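Local coordinates for ABC transporter substrate-binding protein (Rhizobium radiobacter, PDB 6TFX) that binds mannityl opines such as mannopinic acid as the periplasmic solute-binding protein of an ABC import system in a plant-pathogenic bacterium, at residues A[416-428]-A[440-453]. Sequence-based numbering, arbitrary orientation.
Sequences SHCNVADKQIEAA and LWKEAQKLIVSNVC. With MG (magnesium ion), chain G.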
loop_
_atom_site.group_PDB
_atom_site.type_symbol
_atom_site.label_atom_id
_atom_site.label_comp_id
_atom_site.label_asym_id
_atom_site.label_seq_id
_atom_site.Cartn_x
_atom_site.Cartn_y
_atom_site.Cartn_z
ATOM N N SER A 416 6.742 2.150 15.620
ATOM C CA SER A 416 7.497 1.587 16.743
ATOM C C SER A 416 8.460 2.586 17.348
ATOM O O SER A 416 8.970 2.345 18.443
ATOM C CB SER A 416 8.265 0.347 16.290
ATOM O OG SER A 416 9.240 0.717 15.329
ATOM N N HIS A 417 8.739 3.703 16.631
ATOM C CA HIS A 417 9.733 4.696 17.056
ATOM C C HIS A 417 11.147 4.076 17.043
ATOM O O HIS A 417 12.030 4.463 17.811
ATOM C CB HIS A 417 9.356 5.358 18.397
ATOM C CG HIS A 417 8.090 6.156 18.291
ATOM N ND1 HIS A 417 8.109 7.537 18.306
ATOM C CD2 HIS A 417 6.802 5.742 18.185
ATOM C CE1 HIS A 417 6.845 7.919 18.164
ATOM N NE2 HIS A 417 6.020 6.882 18.111
ATOM N N CYS A 418 11.346 3.117 16.112
ATOM C CA CYS A 418 12.614 2.405 15.918
ATOM C C CYS A 418 13.707 3.426 15.526
ATOM O O CYS A 418 13.445 4.349 14.748
ATOM C CB CYS A 418 12.418 1.356 14.826
ATOM S SG CYS A 418 13.924 0.448 14.361
ATOM N N ASN A 419 14.934 3.243 16.048
ATOM C CA ASN A 419 16.074 4.064 15.637
ATOM C C ASN A 419 17.360 3.217 15.509
ATOM O O ASN A 419 18.370 3.715 14.999
ATOM C CB ASN A 419 16.278 5.266 16.569
ATOM C CG ASN A 419 16.651 4.939 18.001
ATOM O OD1 ASN A 419 16.660 3.783 18.444
ATOM N ND2 ASN A 419 16.958 5.970 18.766
ATOM N N VAL A 420 17.275 1.929 15.862
ATOM C CA VAL A 420 18.422 1.006 15.964
ATOM C C VAL A 420 19.165 0.750 14.646
ATOM O O VAL A 420 20.363 0.399 14.681
ATOM C CB VAL A 420 18.023 -0.341 16.639
ATOM C CG1 VAL A 420 17.141 -1.225 15.742
ATOM C CG2 VAL A 420 19.252 -1.097 17.166
ATOM N N ALA A 421 18.464 0.891 13.512
ATOM C CA ALA A 421 19.043 0.533 12.220
ATOM C C ALA A 421 19.311 1.721 11.305
ATOM O O ALA A 421 19.562 1.524 10.109
ATOM C CB ALA A 421 18.110 -0.464 11.538
ATOM N N ASP A 422 19.280 2.967 11.845
ATOM C CA ASP A 422 19.469 4.138 10.983
ATOM C C ASP A 422 20.717 4.115 10.138
ATOM O O ASP A 422 20.644 4.389 8.945
ATOM C CB ASP A 422 19.489 5.424 11.791
ATOM C CG ASP A 422 18.151 5.915 12.274
ATOM O OD1 ASP A 422 17.126 5.205 12.053
ATOM O OD2 ASP A 422 18.116 7.001 12.863
ATOM N N LYS A 423 21.878 3.813 10.758
ATOM C CA LYS A 423 23.133 3.833 10.005
ATOM C C LYS A 423 23.162 2.785 8.902
ATOM O O LYS A 423 23.651 3.074 7.810
ATOM C CB LYS A 423 24.335 3.642 10.949
ATOM C CG LYS A 423 24.427 4.731 12.034
ATOM C CD LYS A 423 24.618 6.150 11.494
ATOM C CE LYS A 423 24.215 7.189 12.513
ATOM N NZ LYS A 423 24.583 8.561 12.075
ATOM N N GLN A 424 22.625 1.582 9.164
ATOM C CA GLN A 424 22.607 0.517 8.146
ATOM C C GLN A 424 21.670 0.870 6.994
ATOM O O GLN A 424 21.984 0.635 5.826
ATOM C CB GLN A 424 22.176 -0.816 8.775
ATOM C CG GLN A 424 23.224 -1.395 9.737
ATOM C CD GLN A 424 23.288 -0.731 11.100
ATOM O OE1 GLN A 424 22.385 -0.001 11.511
ATOM N NE2 GLN A 424 24.354 -0.999 11.855
ATOM N N ILE A 425 20.502 1.441 7.329
ATOM C CA ILE A 425 19.518 1.822 6.309
ATOM C C ILE A 425 20.127 2.911 5.407
ATOM O O ILE A 425 20.056 2.812 4.181
ATOM C CB ILE A 425 18.204 2.279 6.997
ATOM C CG1 ILE A 425 17.512 1.055 7.653
ATOM C CG2 ILE A 425 17.271 2.937 5.965
ATOM C CD1 ILE A 425 16.331 1.406 8.581
ATOM N N GLU A 426 20.715 3.949 6.022
ATOM C CA GLU A 426 21.312 5.041 5.247
ATOM C C GLU A 426 22.473 4.544 4.396
ATOM O O GLU A 426 22.576 4.939 3.229
ATOM C CB GLU A 426 21.803 6.122 6.202
ATOM C CG GLU A 426 20.662 6.845 6.871
ATOM C CD GLU A 426 21.122 7.830 7.931
ATOM O OE1 GLU A 426 22.205 8.439 7.751
ATOM O OE2 GLU A 426 20.400 7.995 8.941
ATOM N N ALA A 427 23.371 3.722 4.980
ATOM C CA ALA A 427 24.533 3.229 4.207
ATOM C C ALA A 427 24.073 2.320 3.066
ATOM O O ALA A 427 24.618 2.408 1.968
ATOM C CB ALA A 427 25.512 2.485 5.098
ATOM N N ALA A 428 23.045 1.480 3.301
ATOM C CA ALA A 428 22.575 0.568 2.239
ATOM C C ALA A 428 21.975 1.343 1.074
ATOM O O ALA A 428 22.139 0.969 -0.090
ATOM C CB ALA A 428 21.528 -0.388 2.803
ATOM N N LEU A 440 23.970 -4.967 4.174
ATOM C CA LEU A 440 23.545 -3.829 5.031
ATOM C C LEU A 440 22.037 -3.864 5.248
ATOM O O LEU A 440 21.577 -3.666 6.386
ATOM C CB LEU A 440 23.978 -2.480 4.438
ATOM C CG LEU A 440 25.479 -2.222 4.499
ATOM C CD1 LEU A 440 25.914 -1.170 3.492
ATOM C CD2 LEU A 440 25.920 -1.861 5.930
ATOM N N TRP A 441 21.265 -4.201 4.186
ATOM C CA TRP A 441 19.807 -4.339 4.371
ATOM C C TRP A 441 19.504 -5.485 5.328
ATOM O O TRP A 441 18.604 -5.353 6.170
ATOM C CB TRP A 441 19.130 -4.583 3.033
ATOM C CG TRP A 441 18.910 -3.316 2.251
ATOM C CD1 TRP A 441 18.627 -2.074 2.752
ATOM C CD2 TRP A 441 18.918 -3.180 0.819
ATOM N NE1 TRP A 441 18.501 -1.164 1.720
ATOM C CE2 TRP A 441 18.631 -1.826 0.523
ATOM C CE3 TRP A 441 19.121 -4.076 -0.245
ATOM C CZ2 TRP A 441 18.582 -1.344 -0.791
ATOM C CZ3 TRP A 441 19.067 -3.599 -1.550
ATOM C CH2 TRP A 441 18.790 -2.250 -1.811
ATOM N N LYS A 442 20.235 -6.617 5.210
ATOM C CA LYS A 442 20.002 -7.757 6.121
ATOM C C LYS A 442 20.386 -7.399 7.562
ATOM O O LYS A 442 19.655 -7.729 8.497
ATOM C CB LYS A 442 20.772 -9.004 5.639
ATOM C CG LYS A 442 20.233 -9.533 4.309
ATOM C CD LYS A 442 20.900 -10.884 4.034
ATOM C CE LYS A 442 20.340 -11.544 2.808
ATOM N NZ LYS A 442 21.044 -12.838 2.533
ATOM N N GLU A 443 21.518 -6.688 7.748
ATOM C CA GLU A 443 21.948 -6.262 9.082
ATOM C C GLU A 443 20.849 -5.385 9.726
ATOM O O GLU A 443 20.540 -5.562 10.917
ATOM C CB GLU A 443 23.276 -5.514 8.995
ATOM C CG GLU A 443 23.841 -5.076 10.342
ATOM C CD GLU A 443 25.128 -4.264 10.288
ATOM O OE1 GLU A 443 25.685 -4.083 9.179
ATOM O OE2 GLU A 443 25.569 -3.785 11.358
ATOM N N ALA A 444 20.222 -4.495 8.932
ATOM C CA ALA A 444 19.134 -3.646 9.462
ATOM C C ALA A 444 17.972 -4.543 9.944
ATOM O O ALA A 444 17.468 -4.355 11.046
ATOM C CB ALA A 444 18.651 -2.690 8.383
ATOM N N GLN A 445 17.575 -5.540 9.142
ATOM C CA GLN A 445 16.463 -6.417 9.553
ATOM C C GLN A 445 16.784 -7.170 10.844
ATOM O O GLN A 445 15.938 -7.242 11.733
ATOM C CB GLN A 445 16.114 -7.393 8.426
ATOM C CG GLN A 445 15.458 -6.658 7.245
ATOM C CD GLN A 445 15.523 -7.484 5.979
ATOM O OE1 GLN A 445 14.783 -8.451 5.814
ATOM N NE2 GLN A 445 16.429 -7.110 5.073
ATOM N N LYS A 446 18.023 -7.715 10.957
ATOM C CA LYS A 446 18.444 -8.451 12.159
ATOM C C LYS A 446 18.371 -7.554 13.396
ATOM O O LYS A 446 17.940 -8.006 14.473
ATOM C CB LYS A 446 19.862 -8.996 11.987
ATOM C CG LYS A 446 19.920 -10.167 11.011
ATOM C CD LYS A 446 21.289 -10.820 11.071
ATOM C CE LYS A 446 21.319 -12.135 10.318
ATOM N NZ LYS A 446 21.239 -11.916 8.859
ATOM N N LEU A 447 18.773 -6.278 13.251
ATOM C CA LEU A 447 18.734 -5.358 14.389
ATOM C C LEU A 447 17.308 -5.051 14.789
ATOM O O LEU A 447 17.012 -4.931 15.980
ATOM C CB LEU A 447 19.433 -4.042 14.022
ATOM C CG LEU A 447 20.958 -4.118 13.888
ATOM C CD1 LEU A 447 21.503 -2.915 13.135
ATOM C CD2 LEU A 447 21.630 -4.249 15.253
ATOM N N ILE A 448 16.424 -4.854 13.796
ATOM C CA ILE A 448 15.021 -4.494 14.131
ATOM C C ILE A 448 14.319 -5.703 14.781
ATOM O O ILE A 448 13.570 -5.549 15.755
ATOM C CB ILE A 448 14.285 -4.032 12.851
ATOM C CG1 ILE A 448 14.972 -2.754 12.260
ATOM C CG2 ILE A 448 12.774 -3.817 13.124
ATOM C CD1 ILE A 448 14.684 -2.506 10.783
ATOM N N VAL A 449 14.559 -6.903 14.232
ATOM C CA VAL A 449 13.975 -8.126 14.788
ATOM C C VAL A 449 14.475 -8.357 16.222
ATOM O O VAL A 449 13.660 -8.641 17.120
ATOM C CB VAL A 449 14.320 -9.346 13.891
ATOM C CG1 VAL A 449 14.013 -10.667 14.604
ATOM C CG2 VAL A 449 13.556 -9.267 12.577
ATOM N N SER A 450 15.812 -8.301 16.426
ATOM C CA SER A 450 16.392 -8.615 17.751
ATOM C C SER A 450 16.025 -7.615 18.826
ATOM O O SER A 450 15.917 -7.994 20.001
ATOM C CB SER A 450 17.901 -8.796 17.650
ATOM O OG SER A 450 18.530 -7.568 17.341
ATOM N N ASN A 451 15.802 -6.334 18.451
ATOM C CA ASN A 451 15.362 -5.334 19.442
ATOM C C ASN A 451 13.830 -5.417 19.616
ATOM O O ASN A 451 13.253 -4.727 20.468
ATOM C CB ASN A 451 15.811 -3.945 19.004
ATOM C CG ASN A 451 17.265 -3.771 19.346
ATOM O OD1 ASN A 451 17.603 -3.398 20.471
ATOM N ND2 ASN A 451 18.165 -4.125 18.422
ATOM N N VAL A 452 13.176 -6.252 18.785
ATOM C CA VAL A 452 11.731 -6.489 18.853
ATOM C C VAL A 452 10.956 -5.178 18.742
ATOM O O VAL A 452 10.082 -4.877 19.557
ATOM C CB VAL A 452 11.287 -7.353 20.081
ATOM C CG1 VAL A 452 9.880 -7.940 19.877
ATOM C CG2 VAL A 452 12.295 -8.454 20.395
ATOM N N CYS A 453 11.332 -4.354 17.757
ATOM C CA CYS A 453 10.585 -3.132 17.482
ATOM C C CYS A 453 9.268 -3.500 16.796
ATOM O O CYS A 453 8.264 -2.803 16.933
ATOM C CB CYS A 453 11.426 -2.223 16.603
ATOM S SG CYS A 453 12.964 -1.727 17.410
HETATM MG MG MG G . 13.763 -0.613 16.230
HETATM O O HOH W 1 18.170 1.532 2.646
#
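C418 and C453 hold a modelled magnesium ion between their sulfurs. C418 SG lies 2.2 Å from the metal. The modelled distance to C453 SG is only 1.8 Å, too short to be trusted. Cysteine sulfur is an unusual ligand for magnesium, so the assignment of the metal may be open to question.

Beyond the metal, helices 422-428 and 440-450 pack antiparallel, at 159°. The backbones come close where A421, the N-cap of helix 422-428, meets A444; their CB atoms are 3.9 Å apart. Q424 is a knob in a hole formed by L440, E443, A444 and L447. Its chain bends at chi2 (77°), which lays the amide across L447 CD1. From there Q424 NE2 donates to E443 OE2 at 3.1 Å, meeting the carboxylate from above its plane.

A428 CB sits over the five-membered ring of W441 in a CH-pi contact, 3.6 Å from the centroid. At the ring edge, W441 NE1 donates to a water, which in turn donates to I425 O. V420 packs CG2 against N451 ND2 at 3.5 Å; that amide is held by L447 O.

This helical hairpin leads from C453 into strand 454-467. The backbone of C453 hydrogen-bonds to I255 of strand 240-255, and that of S416 to I257 just beyond it. Helix 392-400 packs against I425, W441 and I448, while helix 265-272 touches V452.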